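Aerobactin synthase IucA (Klebsiella pneumoniae subsp. pneumoniae, PDB 5JM8) catalyses, as an ATP-dependent NIS synthetase, a ligation step in assembly of the siderophore aerobactin, and binds ATP together with magnesium. Local coordinates at residues 139-144 and 360-365; 431-434 and 439-442; 126-131 and 367-372. One frame throughout, in Å; residues are numbered along the deposited sequence.

How the contacts relate
The first segment met along the chain, 126-131, follows helix 101-124 and opens contact 3; soon afterwards 139-144, on helix 138-142, opens contact 1. More than two hundred residues later strand 360-363 closes contact 1, and the chain beyond helix 364-368 closes contact 3, so the loop of contact 1 is nested inside that of contact 3. Contact 2 (431-434 with 439-442) comes later, in series with both, as a local hairpin. Its first strand is hydrogen-bonded to strand 360-363 through N362 O and V433 N. Contact 1 ties an early helix to this mixed sheet beside the ATP site, and contact 3 ties the loop before it to the exit of helix 364-368.

Contact 1 (139-144 and 360-365); sequences GEAEQA and QTNVLV. With ATP (adenosine-5'-triphosphate), chain I.
E142 lays its carboxylate against the side chain of V363, the two crossing at about a right angle. From CB the chain turns beside the backbone N, with CG anti to the carbonyl carbon (chi1 -73°), and a second bend at chi2 (-61°) folds the acid back toward the strand. CD then lies 3.9 Å from V363 CG1. At the tip the two oxygens part company. OE2 comes to 3.2 Å from V363 CB, a tight approach for an oxygen over an aliphatic carbon, while forming a salt bridge with R446 NH1. A water donates to E142 OE2 at 2.7 Å and accepts from V363 N at 2.7 Å, which satisfies a backbone N-H at the end of the strand. OE1 is hydrogen-bonded to T263 OG1, so the carboxylate is gripped at both oxygens and its rotation is probably restricted.

Here helix 138-142 packs on a strand-to-helix junction, against 360-363, an outermost strand of the mixed sheet within this chain, just where the chain turns into helix 364-368. One residue back on the first helix, the methyl of A141 sits 3.7 Å from N362 CB and nearly as close to its amide. That amide is held from beyond, N362 ND2 donating to L136 O. A141 O, 3.9 Å from V363 CG1, is hydrogen-bonded to S366 OG. On the new helix V365, a residue of the ATP pocket, carries its CG2 to 3.4 Å from N7 of the adenine, near N6 as well.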
# COMPACT_ATOMS: atom_id res chain seq x y z
N GLY A 139 -6.51 14.10 -5.08
CA GLY A 139 -7.63 13.80 -5.95
C GLY A 139 -8.98 13.98 -5.28
O GLY A 139 -9.92 14.48 -5.89
N GLU A 140 -9.07 13.56 -4.02
CA GLU A 140 -10.31 13.70 -3.26
C GLU A 140 -10.71 15.17 -3.11
O GLU A 140 -11.87 15.52 -3.31
CB GLU A 140 -10.16 13.06 -1.87
CG GLU A 140 -10.11 11.54 -1.90
CD GLU A 140 -9.85 10.93 -0.53
OE1 GLU A 140 -9.03 11.49 0.22
OE2 GLU A 140 -10.48 9.90 -0.21
N ALA A 141 -9.74 16.01 -2.76
CA ALA A 141 -10.00 17.43 -2.55
C ALA A 141 -10.42 18.10 -3.85
O ALA A 141 -11.28 18.98 -3.86
CB ALA A 141 -8.78 18.12 -1.97
N GLU A 142 -9.81 17.69 -4.96
CA GLU A 142 -10.06 18.32 -6.25
C GLU A 142 -11.47 18.06 -6.77
O GLU A 142 -11.94 18.76 -7.65
CB GLU A 142 -9.05 17.83 -7.29
CG GLU A 142 -7.65 18.38 -7.11
CD GLU A 142 -7.58 19.89 -7.22
OE1 GLU A 142 -8.39 20.47 -7.97
OE2 GLU A 142 -6.72 20.49 -6.55
N GLN A 143 -12.12 17.04 -6.22
CA GLN A 143 -13.47 16.68 -6.65
C GLN A 143 -14.50 16.86 -5.55
O GLN A 143 -15.65 16.45 -5.69
CB GLN A 143 -13.49 15.23 -7.14
CG GLN A 143 -12.66 15.00 -8.40
CD GLN A 143 -12.76 13.57 -8.91
OE1 GLN A 143 -12.89 12.63 -8.12
NE2 GLN A 143 -12.69 13.41 -10.22
N ALA A 144 -14.10 17.50 -4.46
CA ALA A 144 -14.97 17.67 -3.30
C ALA A 144 -15.68 19.02 -3.31
O ALA A 144 -16.48 19.31 -2.41
CB ALA A 144 -14.17 17.51 -2.01
N GLN A 360 -1.31 14.79 2.20
CA GLN A 360 -2.41 15.69 2.51
C GLN A 360 -2.19 17.04 1.85
O GLN A 360 -2.11 18.07 2.51
CB GLN A 360 -2.57 15.84 4.02
CG GLN A 360 -3.89 16.47 4.43
CD GLN A 360 -3.99 16.69 5.93
OE1 GLN A 360 -2.99 16.60 6.65
NE2 GLN A 360 -5.19 16.99 6.40
N THR A 361 -2.09 17.02 0.53
CA THR A 361 -2.03 18.23 -0.27
C THR A 361 -3.42 18.48 -0.85
O THR A 361 -3.88 17.71 -1.69
CB THR A 361 -0.99 18.12 -1.39
OG1 THR A 361 0.28 17.75 -0.82
CG2 THR A 361 -0.84 19.44 -2.14
N ASN A 362 -4.08 19.53 -0.38
CA ASN A 362 -5.45 19.84 -0.81
C ASN A 362 -5.56 21.24 -1.40
O ASN A 362 -4.93 22.18 -0.92
CB ASN A 362 -6.43 19.72 0.36
CG ASN A 362 -6.34 18.38 1.08
OD1 ASN A 362 -6.65 18.29 2.27
ND2 ASN A 362 -5.93 17.34 0.37
N VAL A 363 -6.39 21.38 -2.42
CA VAL A 363 -6.72 22.70 -2.94
C VAL A 363 -7.56 23.43 -1.89
O VAL A 363 -8.49 22.86 -1.32
CB VAL A 363 -7.46 22.63 -4.29
CG1 VAL A 363 -8.82 21.95 -4.13
CG2 VAL A 363 -7.60 24.02 -4.89
N LEU A 364 -7.21 24.68 -1.63
CA LEU A 364 -7.79 25.43 -0.53
C LEU A 364 -9.30 25.60 -0.65
O LEU A 364 -10.02 25.55 0.35
CB LEU A 364 -7.12 26.81 -0.43
CG LEU A 364 -7.59 27.76 0.67
CD1 LEU A 364 -7.34 27.17 2.04
CD2 LEU A 364 -6.90 29.12 0.53
N VAL A 365 -9.78 25.78 -1.88
CA VAL A 365 -11.18 26.12 -2.12
C VAL A 365 -12.14 25.03 -1.65
O VAL A 365 -13.28 25.31 -1.28
CB VAL A 365 -11.43 26.39 -3.62
CG1 VAL A 365 -11.21 25.13 -4.45
CG2 VAL A 365 -12.83 26.93 -3.84
PG ATP I . -6.08 25.26 -13.71
O1G ATP I . -6.26 23.81 -14.06
O2G ATP I . -5.83 25.50 -12.24
O3G ATP I . -5.11 25.99 -14.61
PB ATP I . -7.90 27.30 -14.72
O1B ATP I . -9.21 27.10 -15.43
O2B ATP I . -6.70 27.80 -15.49
O3B ATP I . -7.54 25.92 -13.94
PA ATP I . -8.91 29.68 -13.49
O1A ATP I . -8.80 30.24 -14.89
O2A ATP I . -8.42 30.49 -12.32
O3A ATP I . -8.15 28.26 -13.45
O5' ATP I . -10.43 29.27 -13.18
C5' ATP I . -10.72 28.70 -11.91
C4' ATP I . -11.87 27.71 -11.97
O4' ATP I . -12.13 27.24 -10.65
C3' ATP I . -13.16 28.33 -12.49
O3' ATP I . -13.71 27.51 -13.52
C2' ATP I . -14.09 28.40 -11.29
O2' ATP I . -15.42 28.01 -11.63
C1' ATP I . -13.49 27.44 -10.28
N9 ATP I . -13.55 27.98 -8.90
C8 ATP I . -14.19 27.37 -7.89
N7 ATP I . -14.08 28.10 -6.75
C5 ATP I . -13.35 29.19 -7.04
C6 ATP I . -12.86 30.36 -6.29
N6 ATP I . -13.15 30.48 -4.97
N1 ATP I . -12.13 31.28 -6.96
C2 ATP I . -11.85 31.15 -8.27
N3 ATP I . -12.26 30.11 -9.01
C4 ATP I . -13.01 29.11 -8.46
O HOH W 1 -6.57 19.31 -4.10

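Contact 2 (431-434 and 439-442); sequences ILVQ and LPVG
Q434 O receives two backbone N-H groups, from V441 and from G442, and that doubled partnership defines a classic beta bulge in the hairpin of strands 431-435 and 440-445. The bond from V441 N to Q434 O is short and straight, 2.7 Å with an N-H...O angle of 169°, and runs nearly along the C=O axis. The second, from G442 N to the same Q434 O at 3.1 Å, is bent and weak. Q434 N returns a bond to G442 O over 3.0 Å, approaching from above the carbonyl plane, 48° out of it. Q434 and G442 are thus the antiparallel hydrogen-bonded pair, with V441 as the extra residue of the bulge.

The side chain of Q434 adds a further tie. With CG anti to the backbone N (chi1 -173°) and the rest extended, its amide oxygen stands over the glycine, OE1 lying 3.4 Å from G442 CA. A water donates to both Q434 OE1 and V441 O, closing a bridge across the bulge.

Apolar contacts lie further out. L436 of the second subunit packs on Q434 and V441, bringing the hairpin to a subunit interface, while P440 rests on W401 and A404 of helix 394-420. V433 and P440 run side by side, pointing the same way, with V433 CG1 3.8 Å from P440 CB.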
# COMPACT_ATOMS: atom_id res chain seq x y z
N ILE A 431 -4.16 27.63 -5.02
CA ILE A 431 -3.40 27.34 -3.81
C ILE A 431 -3.60 25.91 -3.35
O ILE A 431 -4.69 25.53 -2.92
CB ILE A 431 -3.81 28.29 -2.67
CG1 ILE A 431 -3.34 29.71 -2.98
CG2 ILE A 431 -3.20 27.84 -1.35
CD1 ILE A 431 -4.00 30.79 -2.13
N LEU A 432 -2.53 25.12 -3.42
CA LEU A 432 -2.52 23.78 -2.84
C LEU A 432 -1.79 23.85 -1.50
O LEU A 432 -0.61 24.20 -1.43
CB LEU A 432 -1.85 22.78 -3.77
CG LEU A 432 -2.41 22.71 -5.19
CD1 LEU A 432 -1.58 21.79 -6.07
CD2 LEU A 432 -3.87 22.26 -5.17
N VAL A 433 -2.51 23.54 -0.43
CA VAL A 433 -1.96 23.60 0.92
C VAL A 433 -1.38 22.24 1.29
O VAL A 433 -2.12 21.30 1.56
CB VAL A 433 -3.02 24.02 1.95
CG1 VAL A 433 -2.43 24.05 3.36
CG2 VAL A 433 -3.59 25.38 1.60
N GLN A 434 -0.06 22.16 1.29
CA GLN A 434 0.63 20.94 1.68
C GLN A 434 0.56 20.78 3.19
O GLN A 434 1.23 21.52 3.92
CB GLN A 434 2.08 20.97 1.21
CG GLN A 434 2.84 19.66 1.44
CD GLN A 434 4.33 19.79 1.18
OE1 GLN A 434 4.88 20.89 1.24
NE2 GLN A 434 4.97 18.67 0.90
N LEU A 439 -1.83 20.20 9.50
CA LEU A 439 -1.19 21.50 9.67
C LEU A 439 -0.47 21.89 8.38
O LEU A 439 0.25 21.08 7.81
CB LEU A 439 -0.20 21.48 10.83
CG LEU A 439 0.50 22.80 11.15
CD1 LEU A 439 -0.46 23.75 11.86
CD2 LEU A 439 1.75 22.57 11.99
N PRO A 440 -0.65 23.14 7.91
CA PRO A 440 0.10 23.55 6.72
C PRO A 440 1.61 23.52 6.94
O PRO A 440 2.10 24.17 7.86
CB PRO A 440 -0.39 24.98 6.46
CG PRO A 440 -1.69 25.09 7.18
CD PRO A 440 -1.56 24.21 8.38
N VAL A 441 2.33 22.78 6.10
CA VAL A 441 3.78 22.70 6.20
C VAL A 441 4.45 23.11 4.89
O VAL A 441 5.67 23.04 4.76
CB VAL A 441 4.24 21.27 6.58
CG1 VAL A 441 3.73 20.90 7.96
CG2 VAL A 441 3.77 20.26 5.55
N GLY A 442 3.65 23.53 3.92
CA GLY A 442 4.18 23.95 2.64
C GLY A 442 3.11 24.42 1.66
O GLY A 442 1.92 24.30 1.93
O HOH W 2 7.05 20.93 3.35

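Contact 3 (126-131 and 367-372); sequences HDWAAL and LTQAAP
W128 sits in a run of helical backbone angles that lacks the regular helical bonds, although L131 N does bond to W128 O at 2.9 Å; facing it, Q369 is the first residue to leave helical geometry after helix 364-368, residues 369-371 have polyproline-II-like backbone angles, and P372 returns to the helical region. The result is a proline-aromatic CH-pi contact that joins the loop between helices 101-124 and 138-142 to the exit of helix 364-368.

P372 presents its ring carbon CD to one face of the indole, 3.9 Å from the centroid of the six-membered ring of W128 and only 13° off the ring normal. A371 approaches obliquely beside it, with its CB 3.9 Å from W128 CH2. At the edge of the indole, near its plane, lies the Q369 amide, its NE2 3.9 Å from W128 CZ2 and the two planes 78° apart. Q369 gets there as an extended chain whose CG is anti to the backbone N (chi1 164°), running antiparallel to the tryptophan side chain as it passes it.

What fixes both polar ends is a shared acceptor: W128 NE1 and Q369 NE2 each donate to A144 O, and Q369 OE1 in turn accepts from the backbone N-H groups of L146 and V147. The indole and the amide therefore meet as two donors side by side, W128 NE1 and Q369 NE2 lying 4.1 Å apart.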
# COMPACT_ATOMS: atom_id res chain seq x y z
N HIS A 126 -23.27 10.98 -1.94
CA HIS A 126 -23.56 10.56 -0.57
C HIS A 126 -22.27 10.24 0.17
O HIS A 126 -22.28 9.99 1.38
CB HIS A 126 -24.49 9.35 -0.56
CG HIS A 126 -25.85 9.64 -1.11
ND1 HIS A 126 -26.93 9.92 -0.30
CD2 HIS A 126 -26.31 9.70 -2.38
CE1 HIS A 126 -28.00 10.14 -1.05
NE2 HIS A 126 -27.65 10.00 -2.31
N ASP A 127 -21.16 10.23 -0.56
CA ASP A 127 -19.85 10.01 0.03
C ASP A 127 -19.28 11.28 0.65
O ASP A 127 -18.28 11.23 1.36
CB ASP A 127 -18.88 9.47 -1.02
CG ASP A 127 -18.77 10.37 -2.23
OD1 ASP A 127 -19.82 10.89 -2.68
OD2 ASP A 127 -17.65 10.57 -2.74
N TRP A 128 -19.91 12.42 0.37
CA TRP A 128 -19.30 13.71 0.69
C TRP A 128 -19.10 13.90 2.19
O TRP A 128 -18.01 14.26 2.63
CB TRP A 128 -20.13 14.87 0.14
CG TRP A 128 -19.37 16.16 0.15
CD1 TRP A 128 -18.66 16.71 -0.88
CD2 TRP A 128 -19.22 17.05 1.26
NE1 TRP A 128 -18.08 17.89 -0.48
CE2 TRP A 128 -18.41 18.12 0.83
CE3 TRP A 128 -19.68 17.05 2.58
CZ2 TRP A 128 -18.06 19.18 1.66
CZ3 TRP A 128 -19.34 18.10 3.41
CH2 TRP A 128 -18.54 19.15 2.95
N ALA A 129 -20.14 13.65 2.98
CA ALA A 129 -20.07 13.83 4.42
C ALA A 129 -18.99 12.94 5.05
O ALA A 129 -18.43 13.28 6.10
CB ALA A 129 -21.42 13.55 5.06
N ALA A 130 -18.70 11.82 4.41
CA ALA A 130 -17.71 10.88 4.92
C ALA A 130 -16.28 11.38 4.72
O ALA A 130 -15.35 10.85 5.32
CB ALA A 130 -17.88 9.53 4.24
N LEU A 131 -16.11 12.40 3.88
CA LEU A 131 -14.80 13.00 3.65
C LEU A 131 -14.26 13.71 4.89
O LEU A 131 -13.06 13.94 5.01
CB LEU A 131 -14.87 14.00 2.49
CG LEU A 131 -15.17 13.46 1.09
CD1 LEU A 131 -15.22 14.60 0.08
CD2 LEU A 131 -14.15 12.42 0.66
N LEU A 367 -11.63 23.16 0.98
CA LEU A 367 -11.58 23.12 2.43
C LEU A 367 -12.48 24.19 3.03
O LEU A 367 -13.26 23.93 3.95
CB LEU A 367 -10.15 23.30 2.94
CG LEU A 367 -9.13 22.25 2.48
CD1 LEU A 367 -7.73 22.68 2.86
CD2 LEU A 367 -9.46 20.89 3.08
N THR A 368 -12.37 25.39 2.48
CA THR A 368 -13.14 26.53 2.97
C THR A 368 -14.63 26.40 2.65
O THR A 368 -15.47 26.93 3.38
CB THR A 368 -12.65 27.83 2.35
OG1 THR A 368 -12.84 27.77 0.93
CG2 THR A 368 -11.17 28.04 2.66
N GLN A 369 -14.93 25.73 1.54
CA GLN A 369 -16.31 25.56 1.05
C GLN A 369 -17.28 25.21 2.17
O GLN A 369 -17.05 24.28 2.95
CB GLN A 369 -16.37 24.48 -0.04
CG GLN A 369 -17.79 23.96 -0.35
CD GLN A 369 -17.79 22.79 -1.32
OE1 GLN A 369 -18.53 22.78 -2.30
NE2 GLN A 369 -16.97 21.79 -1.05
N ALA A 370 -18.38 25.96 2.23
CA ALA A 370 -19.44 25.68 3.19
C ALA A 370 -20.04 24.32 2.88
O ALA A 370 -20.28 23.98 1.72
CB ALA A 370 -20.50 26.76 3.15
N ALA A 371 -20.27 23.53 3.93
CA ALA A 371 -20.83 22.20 3.76
C ALA A 371 -22.24 22.26 3.18
O ALA A 371 -23.08 23.01 3.68
CB ALA A 371 -20.85 21.48 5.09
N PRO A 372 -22.50 21.49 2.10
CA PRO A 372 -23.86 21.46 1.56
C PRO A 372 -24.91 21.02 2.58
O PRO A 372 -26.05 21.47 2.51
CB PRO A 372 -23.76 20.44 0.42
CG PRO A 372 -22.34 20.50 -0.00
CD PRO A 372 -21.56 20.75 1.25